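Local coordinates for protein F420-dependent methylenetetrahydromethanopterin dehydrogenase (PDB 1QV9) that catalyses the reversible, coenzyme F420-dependent interconversion of methylene- and methenyl-tetrahydromethanopterin in methanogenesis from carbon dioxide, at residues A[2-7]-A[64-69]; A[215-220]-A[235-240]; A[257-262]-A[275-280]. All coordinates share one frame; numbering follows the deposited sequence.

Interaction 1. Residues A[2-7]-A[64-69]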
ATOM      1  N   THR A   2       1.866  47.689 -12.813  1.00 41.18           N
ATOM      2  CA  THR A   2       0.742  47.932 -11.860  1.00 41.46           C
ATOM      3  C   THR A   2       0.606  46.742 -10.905  1.00 38.29           C
ATOM      4  O   THR A   2       0.637  45.582 -11.327  1.00 38.60           O
ATOM      5  CB  THR A   2      -0.586  48.136 -12.596  1.00 44.68           C
ATOM      6  OG1 THR A   2      -0.416  49.144 -13.602  1.00 47.83           O
ATOM      7  CG2 THR A   2      -1.672  48.590 -11.616  1.00 44.07           C
ATOM      8  N   VAL A   3       0.457  47.061  -9.625  1.00 35.66           N
ATOM      9  CA  VAL A   3       0.355  46.083  -8.548  1.00 31.08           C
ATOM     10  C   VAL A   3      -1.067  45.996  -7.998  1.00 30.57           C
ATOM     11  O   VAL A   3      -1.622  46.998  -7.562  1.00 32.66           O
ATOM     12  CB  VAL A   3       1.312  46.485  -7.398  1.00 32.84           C
ATOM     13  CG1 VAL A   3       1.129  45.564  -6.193  1.00 30.96           C
ATOM     14  CG2 VAL A   3       2.756  46.453  -7.886  1.00 32.66           C
ATOM     15  N   ALA A   4      -1.644  44.796  -8.027  1.00 22.74           N
ATOM     16  CA  ALA A   4      -2.978  44.548  -7.504  1.00 22.28           C
ATOM     17  C   ALA A   4      -2.855  44.347  -5.984  1.00 21.67           C
ATOM     18  O   ALA A   4      -1.904  43.721  -5.502  1.00 26.49           O
ATOM     19  CB  ALA A   4      -3.553  43.298  -8.139  1.00 21.83           C
ATOM     20  N   LYS A   5      -3.825  44.862  -5.246  1.00 21.31           N
ATOM     21  CA  LYS A   5      -3.806  44.750  -3.785  1.00 19.25           C
ATOM     22  C   LYS A   5      -5.091  44.109  -3.297  1.00 19.07           C
ATOM     23  O   LYS A   5      -6.158  44.363  -3.843  1.00 19.66           O
ATOM     24  CB  LYS A   5      -3.656  46.132  -3.155  1.00 20.46           C
ATOM     25  CG  LYS A   5      -2.250  46.700  -3.347  1.00 24.73           C
ATOM     26  CD  LYS A   5      -2.087  48.089  -2.747  1.00 29.45           C
ATOM     27  CE  LYS A   5      -2.833  49.137  -3.554  1.00 35.46           C
ATOM     28  NZ  LYS A   5      -2.582  50.507  -3.005  1.00 41.56           N
ATOM     29  N   ALA A   6      -4.983  43.253  -2.284  1.00 16.51           N
ATOM     30  CA  ALA A   6      -6.177  42.624  -1.732  1.00 15.99           C
ATOM     31  C   ALA A   6      -5.972  42.314  -0.249  1.00 16.86           C
ATOM     32  O   ALA A   6      -4.842  42.138   0.200  1.00 18.81           O
ATOM     33  CB  ALA A   6      -6.498  41.322  -2.475  1.00 17.82           C
ATOM     34  N   ILE A   7      -7.068  42.261   0.489  1.00 15.70           N
ATOM     35  CA  ILE A   7      -7.000  41.893   1.906  1.00 16.05           C
ATOM     36  C   ILE A   7      -7.795  40.606   2.010  1.00 18.35           C
ATOM     37  O   ILE A   7      -8.856  40.482   1.402  1.00 16.72           O
ATOM     38  CB  ILE A   7      -7.661  42.946   2.823  1.00 15.89           C
ATOM     39  CG1 ILE A   7      -6.911  44.282   2.733  1.00 17.35           C
ATOM     40  CG2 ILE A   7      -7.667  42.445   4.310  1.00 17.24           C
ATOM     41  CD1 ILE A   7      -7.579  45.413   3.510  1.00 20.51           C
ATOM     42  N   GLU A  64      -5.774  50.654   0.506  1.00 23.30           N
ATOM     43  CA  GLU A  64      -6.541  50.812  -0.734  1.00 25.00           C
ATOM     44  C   GLU A  64      -6.595  49.527  -1.581  1.00 23.33           C
ATOM     45  O   GLU A  64      -6.112  49.482  -2.728  1.00 25.64           O
ATOM     46  CB  GLU A  64      -5.957  51.964  -1.572  1.00 29.28           C
ATOM     47  CG  GLU A  64      -5.783  53.242  -0.774  1.00 37.16           C
ATOM     48  CD  GLU A  64      -5.386  54.444  -1.623  1.00 41.51           C
ATOM     49  OE1 GLU A  64      -4.556  54.288  -2.543  1.00 40.85           O
ATOM     50  OE2 GLU A  64      -5.903  55.551  -1.349  1.00 44.81           O
ATOM     51  N   PRO A  65      -7.158  48.449  -1.014  1.00 20.42           N
ATOM     52  CA  PRO A  65      -7.260  47.191  -1.753  1.00 19.23           C
ATOM     53  C   PRO A  65      -8.212  47.289  -2.951  1.00 18.36           C
ATOM     54  O   PRO A  65      -9.170  48.065  -2.931  1.00 20.16           O
ATOM     55  CB  PRO A  65      -7.809  46.224  -0.713  1.00 20.85           C
ATOM     56  CG  PRO A  65      -8.646  47.080   0.155  1.00 20.64           C
ATOM     57  CD  PRO A  65      -7.814  48.348   0.302  1.00 22.13           C
ATOM     58  N   ASP A  66      -7.920  46.489  -3.979  1.00 17.15           N
ATOM     59  CA  ASP A  66      -8.776  46.414  -5.161  1.00 17.51           C
ATOM     60  C   ASP A  66      -9.957  45.493  -4.842  1.00 20.22           C
ATOM     61  O   ASP A  66     -11.038  45.649  -5.371  1.00 19.60           O
ATOM     62  CB  ASP A  66      -7.937  45.910  -6.318  1.00 20.56           C
ATOM     63  CG  ASP A  66      -6.832  46.876  -6.659  1.00 24.32           C
ATOM     64  OD1 ASP A  66      -5.653  46.462  -6.721  1.00 23.40           O
ATOM     65  OD2 ASP A  66      -7.156  48.079  -6.860  1.00 26.57           O
ATOM     66  N   PHE A  67      -9.740  44.520  -3.961  1.00 17.08           N
ATOM     67  CA  PHE A  67     -10.836  43.648  -3.549  1.00 14.43           C
ATOM     68  C   PHE A  67     -10.491  43.044  -2.188  1.00 16.13           C
ATOM     69  O   PHE A  67      -9.330  43.095  -1.758  1.00 16.77           O
ATOM     70  CB  PHE A  67     -11.146  42.536  -4.587  1.00 17.26           C
ATOM     71  CG  PHE A  67      -9.994  41.593  -4.892  1.00 17.48           C
ATOM     72  CD1 PHE A  67      -9.859  40.383  -4.222  1.00 18.52           C
ATOM     73  CD2 PHE A  67      -9.086  41.880  -5.897  1.00 17.98           C
ATOM     74  CE1 PHE A  67      -8.867  39.483  -4.540  1.00 17.45           C
ATOM     75  CE2 PHE A  67      -8.067  40.978  -6.234  1.00 19.38           C
ATOM     76  CZ  PHE A  67      -7.950  39.759  -5.552  1.00 20.07           C
ATOM     77  N   ILE A  68     -11.524  42.560  -1.505  1.00 15.04           N
ATOM     78  CA  ILE A  68     -11.399  41.932  -0.178  1.00 16.21           C
ATOM     79  C   ILE A  68     -12.034  40.550  -0.249  1.00 19.47           C
ATOM     80  O   ILE A  68     -13.060  40.374  -0.902  1.00 19.33           O
ATOM     81  CB  ILE A  68     -12.101  42.775   0.875  1.00 16.57           C
ATOM     82  CG1 ILE A  68     -11.397  44.130   0.953  1.00 16.39           C
ATOM     83  CG2 ILE A  68     -12.041  42.085   2.254  1.00 18.34           C
ATOM     84  CD1 ILE A  68     -11.991  45.133   1.913  1.00 17.59           C
ATOM     85  N   VAL A  69     -11.410  39.565   0.398  1.00 14.48           N
ATOM     86  CA  VAL A  69     -11.919  38.207   0.396  1.00 16.42           C
ATOM     87  C   VAL A  69     -12.160  37.788   1.822  1.00 18.44           C
ATOM     88  O   VAL A  69     -11.334  38.031   2.694  1.00 19.85           O
ATOM     89  CB  VAL A  69     -10.902  37.205  -0.256  1.00 16.78           C
ATOM     90  CG1 VAL A  69     -11.507  35.807  -0.299  1.00 18.82           C
ATOM     91  CG2 VAL A  69     -10.496  37.684  -1.643  1.00 18.78           C
TER
HETATM   92  O   HOH W   1      -3.955  48.397  -6.941  1.00 33.86           O
HETATM   93  O   HOH W   2      -3.787  52.376  -4.646  1.00 41.88           O
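A6 and F67 meet at a pair of neighbouring strands, 4-10 and 67-71, in the six-stranded parallel sheet of the alpha/beta domain. The methyl CB of A6 sits over one face of the F67 ring, displaced toward its rim, a CH-pi contact of 3.8 Å to the ring centroid. F67 reaches this place because its CG stands between the backbone N and the carbonyl carbon (chi1 60°), which swings the ring back over the neighbouring strand; V69 CG2 lies at the ring edge. On the I7 and I68 side of the sheet, the branch of I7 crosses the pyrrolidine of P65, I7 CD1 to P65 CG 3.9 Å, beneath helix 46-63. The strands are joined by I7, whose N donates in plane to F67 O and whose O receives V69 N at 2.9 Å.

Ahead of this regular pairing, D66 pairs with K5 through one side-chain oxygen and its own backbone N. D66 OD1 accepts K5 N at 2.8 Å, on the anti side and 28° out of the carboxylate plane, while D66 N returns a bond to K5 O from above the carbonyl plane. A water bridges D66 OD1 and V3 O, carrying the link back to V3. The K5 chain, bent about the CG-CD bond (chi3 -72°), runs alongside E64 in the same direction, and its ammonium binds F63 O, the carbonyl at the end of helix 46-63. The K5 and E64 charges do not touch directly: a second water accepts from K5 NZ at 2.8 Å and donates to E64 OE1 at 2.9 Å.

Interaction 2. Residues A[215-220]-A[235-240]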
ATOM      1  N   ASP A 215     -21.788  15.393   5.764  1.00 23.04           N
ATOM      2  CA  ASP A 215     -23.036  14.892   6.336  1.00 26.41           C
ATOM      3  C   ASP A 215     -22.774  14.036   7.557  1.00 25.26           C
ATOM      4  O   ASP A 215     -23.564  14.047   8.515  1.00 23.78           O
ATOM      5  CB  ASP A 215     -23.829  14.087   5.307  1.00 28.27           C
ATOM      6  CG  ASP A 215     -24.430  14.960   4.211  1.00 38.25           C
ATOM      7  OD1 ASP A 215     -25.197  14.418   3.385  1.00 43.43           O
ATOM      8  OD2 ASP A 215     -24.143  16.180   4.169  1.00 44.46           O
ATOM      9  N   VAL A 216     -21.668  13.287   7.547  1.00 17.58           N
ATOM     10  CA  VAL A 216     -21.336  12.436   8.689  1.00 17.03           C
ATOM     11  C   VAL A 216     -20.917  13.281   9.891  1.00 18.90           C
ATOM     12  O   VAL A 216     -21.328  13.026  11.029  1.00 18.09           O
ATOM     13  CB  VAL A 216     -20.214  11.379   8.334  1.00 16.89           C
ATOM     14  CG1 VAL A 216     -19.852  10.534   9.595  1.00 17.61           C
ATOM     15  CG2 VAL A 216     -20.706  10.520   7.160  1.00 16.79           C
ATOM     16  N   SER A 217     -20.059  14.271   9.660  1.00 18.20           N
ATOM     17  CA  SER A 217     -19.641  15.167  10.710  1.00 18.70           C
ATOM     18  C   SER A 217     -20.852  15.901  11.322  1.00 19.33           C
ATOM     19  O   SER A 217     -20.935  16.042  12.532  1.00 20.82           O
ATOM     20  CB  SER A 217     -18.650  16.197  10.157  1.00 23.60           C
ATOM     21  OG  SER A 217     -17.435  15.530   9.795  1.00 20.98           O
ATOM     22  N   VAL A 218     -21.750  16.359  10.460  1.00 21.66           N
ATOM     23  CA  VAL A 218     -22.943  17.087  10.920  1.00 22.01           C
ATOM     24  C   VAL A 218     -23.787  16.139  11.775  1.00 24.25           C
ATOM     25  O   VAL A 218     -24.265  16.532  12.841  1.00 26.17           O
ATOM     26  CB  VAL A 218     -23.752  17.642   9.717  1.00 22.61           C
ATOM     27  CG1 VAL A 218     -25.164  18.102  10.178  1.00 26.72           C
ATOM     28  CG2 VAL A 218     -23.012  18.826   9.095  1.00 21.89           C
ATOM     29  N   GLU A 219     -23.948  14.887  11.341  1.00 20.35           N
ATOM     30  CA  GLU A 219     -24.736  13.949  12.147  1.00 23.55           C
ATOM     31  C   GLU A 219     -24.099  13.734  13.523  1.00 26.22           C
ATOM     32  O   GLU A 219     -24.772  13.724  14.554  1.00 23.47           O
ATOM     33  CB  GLU A 219     -24.872  12.602  11.447  1.00 26.33           C
ATOM     34  CG  GLU A 219     -25.608  11.548  12.284  1.00 28.71           C
ATOM     35  CD  GLU A 219     -25.577  10.172  11.643  1.00 30.50           C
ATOM     36  OE1 GLU A 219     -25.545  10.111  10.412  1.00 30.11           O
ATOM     37  OE2 GLU A 219     -25.598   9.161  12.370  1.00 37.95           O
ATOM     38  N   GLY A 220     -22.775  13.561  13.564  1.00 19.63           N
ATOM     39  CA  GLY A 220     -22.143  13.318  14.832  1.00 17.92           C
ATOM     40  C   GLY A 220     -21.996  14.518  15.756  1.00 20.84           C
ATOM     41  O   GLY A 220     -21.907  14.342  16.965  1.00 23.42           O
ATOM     42  N   ALA A 235     -15.490   9.877  14.083  1.00 15.53           N
ATOM     43  CA  ALA A 235     -14.205   9.239  13.725  1.00 16.83           C
ATOM     44  C   ALA A 235     -14.316   8.619  12.353  1.00 20.10           C
ATOM     45  O   ALA A 235     -13.340   8.612  11.580  1.00 15.75           O
ATOM     46  CB  ALA A 235     -13.826   8.168  14.720  1.00 15.76           C
ATOM     47  N   SER A 236     -15.492   8.080  12.013  1.00 16.68           N
ATOM     48  CA  SER A 236     -15.660   7.463  10.707  1.00 17.21           C
ATOM     49  C   SER A 236     -15.542   8.506   9.581  1.00 15.51           C
ATOM     50  O   SER A 236     -15.070   8.179   8.499  1.00 16.28           O
ATOM     51  CB  SER A 236     -16.995   6.688  10.633  1.00 17.72           C
ATOM     52  OG  SER A 236     -18.080   7.558  10.437  1.00 18.44           O
ATOM     53  N   ALA A 237     -15.934   9.746   9.854  1.00 15.09           N
ATOM     54  CA  ALA A 237     -15.845  10.830   8.876  1.00 14.39           C
ATOM     55  C   ALA A 237     -14.353  11.064   8.554  1.00 13.07           C
ATOM     56  O   ALA A 237     -13.987  11.265   7.374  1.00 16.36           O
ATOM     57  CB  ALA A 237     -16.462  12.082   9.446  1.00 16.35           C
ATOM     58  N   HIS A 238     -13.527  11.010   9.586  1.00 14.81           N
ATOM     59  CA  HIS A 238     -12.084  11.251   9.370  1.00 13.98           C
ATOM     60  C   HIS A 238     -11.450  10.074   8.621  1.00 17.51           C
ATOM     61  O   HIS A 238     -10.529  10.275   7.797  1.00 16.37           O
ATOM     62  CB  HIS A 238     -11.413  11.504  10.701  1.00 13.93           C
ATOM     63  CG  HIS A 238     -11.553  12.914  11.205  1.00 15.78           C
ATOM     64  ND1 HIS A 238     -12.745  13.617  11.208  1.00 20.69           N
ATOM     65  CD2 HIS A 238     -10.646  13.731  11.794  1.00 10.37           C
ATOM     66  CE1 HIS A 238     -12.560  14.799  11.779  1.00 13.04           C
ATOM     67  NE2 HIS A 238     -11.297  14.884  12.146  1.00 19.97           N
ATOM     68  N   GLU A 239     -11.880   8.837   8.881  1.00 13.56           N
ATOM     69  CA  GLU A 239     -11.357   7.704   8.114  1.00 13.27           C
ATOM     70  C   GLU A 239     -11.740   7.878   6.633  1.00 15.58           C
ATOM     71  O   GLU A 239     -10.960   7.514   5.749  1.00 14.85           O
ATOM     72  CB  GLU A 239     -11.875   6.344   8.623  1.00 12.95           C
ATOM     73  CG  GLU A 239     -11.475   6.022  10.067  1.00 15.03           C
ATOM     74  CD  GLU A 239      -9.988   5.701  10.269  1.00 19.20           C
ATOM     75  OE1 GLU A 239      -9.532   5.802  11.435  1.00 18.39           O
ATOM     76  OE2 GLU A 239      -9.304   5.322   9.270  1.00 18.11           O
HETATM   77  N   MSE A 240     -12.933   8.399   6.345  1.00 13.57           N
HETATM   78  CA  MSE A 240     -13.349   8.631   4.950  1.00 13.45           C
HETATM   79  C   MSE A 240     -12.401   9.626   4.285  1.00 11.67           C
HETATM   80  O   MSE A 240     -11.983   9.386   3.139  1.00 15.97           O
HETATM   81  CB  MSE A 240     -14.764   9.191   4.909  1.00 17.89           C
HETATM   82  CG  MSE A 240     -15.741   8.148   5.348  1.00 13.26           C
HETATM   83 SE   MSE A 240     -17.539   8.957   5.614  1.00 19.70          SE
HETATM   84  CE  MSE A 240     -17.917   9.379   3.763  1.00 19.99           C
TER
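V216 points from helix 197-223 at A237 and M240 of the antiparallel helix 227-257, its two methyls parted between different partners. The short helical segments lie 8.7 Å apart at closest approach, with directions 166° apart, and the nearest backbones are those of V216 and A237. With CG1 of V216 anti to the backbone N (chi1 178°), that methyl reaches over A237 CB at 3.7 Å and touches S236 OG at 3.6 Å. The other methyl, V216 CG2, meets the selenium of M240, a selenomethionine in this crystal, at 3.9 Å; the M240 chain bends at its last torsion and crosses the valine branch at a slant. One residue on, S217 sets OG against A237 CB, also at 3.6 Å. This is contact with a methyl group, and the hydroxyl finds its polar partner in M124 O; likewise S236 OG is bonded to I233 O, within its own helix. Both buried serine hydroxyls are thus satisfied away from the interface, which is left to van der Waals contact. The single methyl of A237 is met by both V216 and S217, consistent with the short 5.7 Å between V216 CA and A237 CA.

The contact belongs to the helix bundle, between helix 197-223 and the helix 227-257 that folds back along it. Here M240 packs both on I209 and V213 of helix 197-223 in its own chain and on A205 of a second subunit.

Interaction 3. Residues A[257-262]-A[275-280]; sequences SNDAVL and KRKFME
D259 OD1 takes the backbone N of F278 at 2.8 Å and has a water 2.7 Å away that also accepts from V261 N, just where a Schellman motif ends helix 227-257 with D259 at its positive-phi position. The F278 bond arrives on the syn side, only 15° out of the carboxylate plane, and F278 CB rests beside the same oxygen. With CG anti to the backbone N (chi1 -174°), the carboxylate extends across K277 at about a right angle to the start of the type I turn 277-280. A second water donates to D259 OD2 and accepts from M279 N, tying both carboxylate oxygens to the turn.

The other half of the contact is made by R276. Its NH2 points at A260 O, 2.9 Å away and in the guanidinium plane, while L262 CB lies over the centre of one guanidinium face, 3.7 Å above it. The same NH2 also reaches E193 O, so one nitrogen holds two carbonyls. Replacing R276 by an alanine would probably leave A260 O and E193 O without this donor and take away the flat group that lies against L262 CB.

E280, the last residue of the turn, folds its OE1 back to accept both R276 N and K277 N, the latter on its anti lone pair. F278 continues into the assembly, its ring meeting Y198 of a fourth subunit edge to face. K275 NZ, also bonded to E130 O of a third subunit, reaches F278 O and E280 O at 2.8 Å each.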
ATOM      1  N   SER A 257       3.051   8.693 -13.928  1.00 13.41           N
ATOM      2  CA  SER A 257       3.403   7.568 -14.791  1.00 15.34           C
ATOM      3  C   SER A 257       3.369   7.945 -16.256  1.00 19.33           C
ATOM      4  O   SER A 257       4.089   7.346 -17.074  1.00 20.66           O
ATOM      5  CB  SER A 257       2.490   6.362 -14.526  1.00 20.21           C
ATOM      6  OG  SER A 257       1.220   6.516 -15.112  1.00 25.14           O
ATOM      7  N   ASN A 258       2.551   8.929 -16.592  1.00 19.30           N
ATOM      8  CA  ASN A 258       2.451   9.385 -17.978  1.00 20.05           C
ATOM      9  C   ASN A 258       3.276  10.629 -18.249  1.00 17.51           C
ATOM     10  O   ASN A 258       3.159  11.197 -19.339  1.00 19.73           O
ATOM     11  CB  ASN A 258       1.007   9.685 -18.309  1.00 19.75           C
ATOM     12  CG  ASN A 258       0.196   8.440 -18.490  1.00 29.16           C
ATOM     13  OD1 ASN A 258       0.525   7.593 -19.320  1.00 38.49           O
ATOM     14  ND2 ASN A 258      -0.864   8.314 -17.733  1.00 29.18           N
ATOM     15  N   ASP A 259       4.075  11.054 -17.267  1.00 17.78           N
ATOM     16  CA  ASP A 259       4.861  12.294 -17.345  1.00 17.70           C
ATOM     17  C   ASP A 259       3.943  13.398 -17.868  1.00 20.55           C
ATOM     18  O   ASP A 259       4.227  14.127 -18.821  1.00 20.60           O
ATOM     19  CB  ASP A 259       6.123  12.141 -18.222  1.00 18.05           C
ATOM     20  CG  ASP A 259       7.005  13.388 -18.165  1.00 19.79           C
ATOM     21  OD1 ASP A 259       6.874  14.196 -17.211  1.00 20.51           O
ATOM     22  OD2 ASP A 259       7.864  13.565 -19.078  1.00 21.56           O
ATOM     23  N   ALA A 260       2.799  13.554 -17.211  1.00 16.83           N
ATOM     24  CA  ALA A 260       1.811  14.510 -17.644  1.00 17.92           C
ATOM     25  C   ALA A 260       1.259  15.360 -16.510  1.00 18.77           C
ATOM     26  O   ALA A 260       0.138  15.853 -16.596  1.00 20.01           O
ATOM     27  CB  ALA A 260       0.645  13.750 -18.340  1.00 20.06           C
ATOM     28  N   VAL A 261       2.028  15.523 -15.453  1.00 15.54           N
ATOM     29  CA  VAL A 261       1.548  16.330 -14.327  1.00 15.58           C
ATOM     30  C   VAL A 261       1.423  17.827 -14.693  1.00 17.11           C
ATOM     31  O   VAL A 261       2.434  18.508 -14.912  1.00 16.95           O
ATOM     32  CB  VAL A 261       2.486  16.206 -13.092  1.00 15.63           C
ATOM     33  CG1 VAL A 261       1.872  17.037 -11.921  1.00 17.42           C
ATOM     34  CG2 VAL A 261       2.693  14.751 -12.668  1.00 15.39           C
ATOM     35  N   LEU A 262       0.198  18.355 -14.722  1.00 15.20           N
ATOM     36  CA  LEU A 262       0.005  19.756 -15.035  1.00 15.82           C
ATOM     37  C   LEU A 262       0.590  20.656 -13.946  1.00 17.55           C
ATOM     38  O   LEU A 262       0.339  20.447 -12.728  1.00 16.75           O
ATOM     39  CB  LEU A 262      -1.488  20.074 -15.177  1.00 14.81           C
ATOM     40  CG  LEU A 262      -1.852  21.530 -15.462  1.00 16.43           C
ATOM     41  CD1 LEU A 262      -1.308  21.895 -16.865  1.00 19.44           C
ATOM     42  CD2 LEU A 262      -3.377  21.679 -15.479  1.00 17.99           C
ATOM     43  N   LYS A 275       2.863  23.888 -18.069  1.00 20.81           N
ATOM     44  CA  LYS A 275       3.716  22.811 -18.560  1.00 19.04           C
ATOM     45  C   LYS A 275       3.109  21.479 -18.149  1.00 21.65           C
ATOM     46  O   LYS A 275       2.289  21.442 -17.221  1.00 19.68           O
ATOM     47  CB  LYS A 275       5.124  22.896 -17.975  1.00 21.35           C
ATOM     48  CG  LYS A 275       5.178  22.888 -16.423  1.00 21.27           C
ATOM     49  CD  LYS A 275       6.610  22.806 -15.937  1.00 22.76           C
ATOM     50  CE  LYS A 275       7.234  21.417 -16.057  1.00 21.35           C
ATOM     51  NZ  LYS A 275       8.705  21.429 -15.659  1.00 19.76           N
ATOM     52  N   ARG A 276       3.517  20.408 -18.829  1.00 19.50           N
ATOM     53  CA  ARG A 276       3.067  19.041 -18.530  1.00 23.03           C
ATOM     54  C   ARG A 276       4.249  18.095 -18.331  1.00 26.14           C
ATOM     55  O   ARG A 276       4.321  17.362 -17.349  1.00 25.43           O
ATOM     56  CB  ARG A 276       2.225  18.496 -19.674  1.00 28.59           C
ATOM     57  CG  ARG A 276       0.885  19.090 -19.790  1.00 30.17           C
ATOM     58  CD  ARG A 276      -0.106  18.116 -19.229  1.00 28.59           C
ATOM     59  NE  ARG A 276      -1.431  18.695 -19.219  1.00 28.53           N
ATOM     60  CZ  ARG A 276      -2.398  18.257 -18.434  1.00 24.05           C
ATOM     61  NH1 ARG A 276      -3.575  18.835 -18.465  1.00 23.33           N
ATOM     62  NH2 ARG A 276      -2.166  17.236 -17.616  1.00 21.72           N
ATOM     63  N   LYS A 277       5.196  18.085 -19.265  1.00 20.49           N
ATOM     64  CA  LYS A 277       6.332  17.194 -19.124  1.00 19.07           C
ATOM     65  C   LYS A 277       7.263  17.724 -18.047  1.00 16.99           C
ATOM     66  O   LYS A 277       7.490  18.932 -17.923  1.00 19.46           O
ATOM     67  CB  LYS A 277       7.047  17.043 -20.464  1.00 25.19           C
ATOM     68  CG  LYS A 277       6.127  16.456 -21.542  1.00 30.31           C
ATOM     69  CD  LYS A 277       6.930  16.090 -22.783  1.00 41.92           C
ATOM     70  CE  LYS A 277       6.030  15.578 -23.896  1.00 45.94           C
ATOM     71  NZ  LYS A 277       5.359  14.305 -23.512  1.00 46.28           N
ATOM     72  N   PHE A 278       7.846  16.812 -17.285  1.00 18.16           N
ATOM     73  CA  PHE A 278       8.669  17.185 -16.162  1.00 16.51           C
ATOM     74  C   PHE A 278       9.855  18.079 -16.493  1.00 21.56           C
ATOM     75  O   PHE A 278      10.160  19.011 -15.766  1.00 22.27           O
ATOM     76  CB  PHE A 278       9.146  15.919 -15.427  1.00 19.82           C
ATOM     77  CG  PHE A 278       9.960  16.200 -14.202  1.00 20.10           C
ATOM     78  CD1 PHE A 278      11.331  16.091 -14.234  1.00 19.68           C
ATOM     79  CD2 PHE A 278       9.355  16.585 -13.004  1.00 22.57           C
ATOM     80  CE1 PHE A 278      12.100  16.349 -13.108  1.00 19.47           C
ATOM     81  CE2 PHE A 278      10.125  16.852 -11.866  1.00 21.07           C
ATOM     82  CZ  PHE A 278      11.507  16.733 -11.916  1.00 23.93           C
HETATM   83  N   MSE A 279      10.510  17.781 -17.612  1.00 24.04           N
HETATM   84  CA  MSE A 279      11.671  18.568 -18.001  1.00 27.74           C
HETATM   85  C   MSE A 279      11.365  19.730 -18.940  1.00 30.64           C
HETATM   86  O   MSE A 279      12.295  20.404 -19.414  1.00 33.59           O
HETATM   87  CB  MSE A 279      12.721  17.652 -18.639  1.00 29.26           C
HETATM   88  CG  MSE A 279      13.210  16.522 -17.749  1.00 33.55           C
HETATM   89 SE   MSE A 279      14.195  16.970 -16.115  1.00 42.61          SE
HETATM   90  CE  MSE A 279      13.990  18.782 -15.985  1.00 24.68           C
ATOM     91  N   GLU A 280      10.088  19.990 -19.204  1.00 26.97           N
ATOM     92  CA  GLU A 280       9.676  21.087 -20.079  1.00 29.99           C
ATOM     93  C   GLU A 280       9.563  22.421 -19.307  1.00 31.84           C
ATOM     94  O   GLU A 280       9.002  22.484 -18.210  1.00 30.12           O
ATOM     95  CB  GLU A 280       8.342  20.711 -20.751  1.00 31.08           C
ATOM     96  CG  GLU A 280       7.301  21.799 -20.813  1.00 38.63           C
ATOM     97  CD  GLU A 280       6.011  21.390 -21.533  1.00 41.21           C
ATOM     98  OE1 GLU A 280       5.323  20.430 -21.114  1.00 27.97           O
ATOM     99  OE2 GLU A 280       5.664  22.057 -22.534  1.00 47.35           O
TER
HETATM  100  O   HOH W   3       5.062  15.583 -15.702  1.00 17.50           O
HETATM  101  O   HOH W   4      10.074  15.297 -19.052  1.00 24.43           O
HETATM  102  O   HOH W   5       3.527  14.009 -21.525  1.00 35.01           O

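The three contacts are spread over a sheet domain, a helix bundle and a trailing loop of one chain. The centres of interactions 1 and 2 lie 37 Å apart, on opposite sides of the chain's centre. The centres of interactions 1 and 3 lie 33 Å apart. Those of interactions 2 and 3 lie 36 Å apart. Interaction 1 is touched by no other protein chain, although a magnesium ion lies about 10 Å from the F67 side chain. Helix 227-257 carries the second segment of interaction 2 and leads into the first of interaction 3. Within the homohexamer A235 packs on F278 of the third subunit, and F278 on A235 of the third subunit, so one residue pair joins the two contacts between chains.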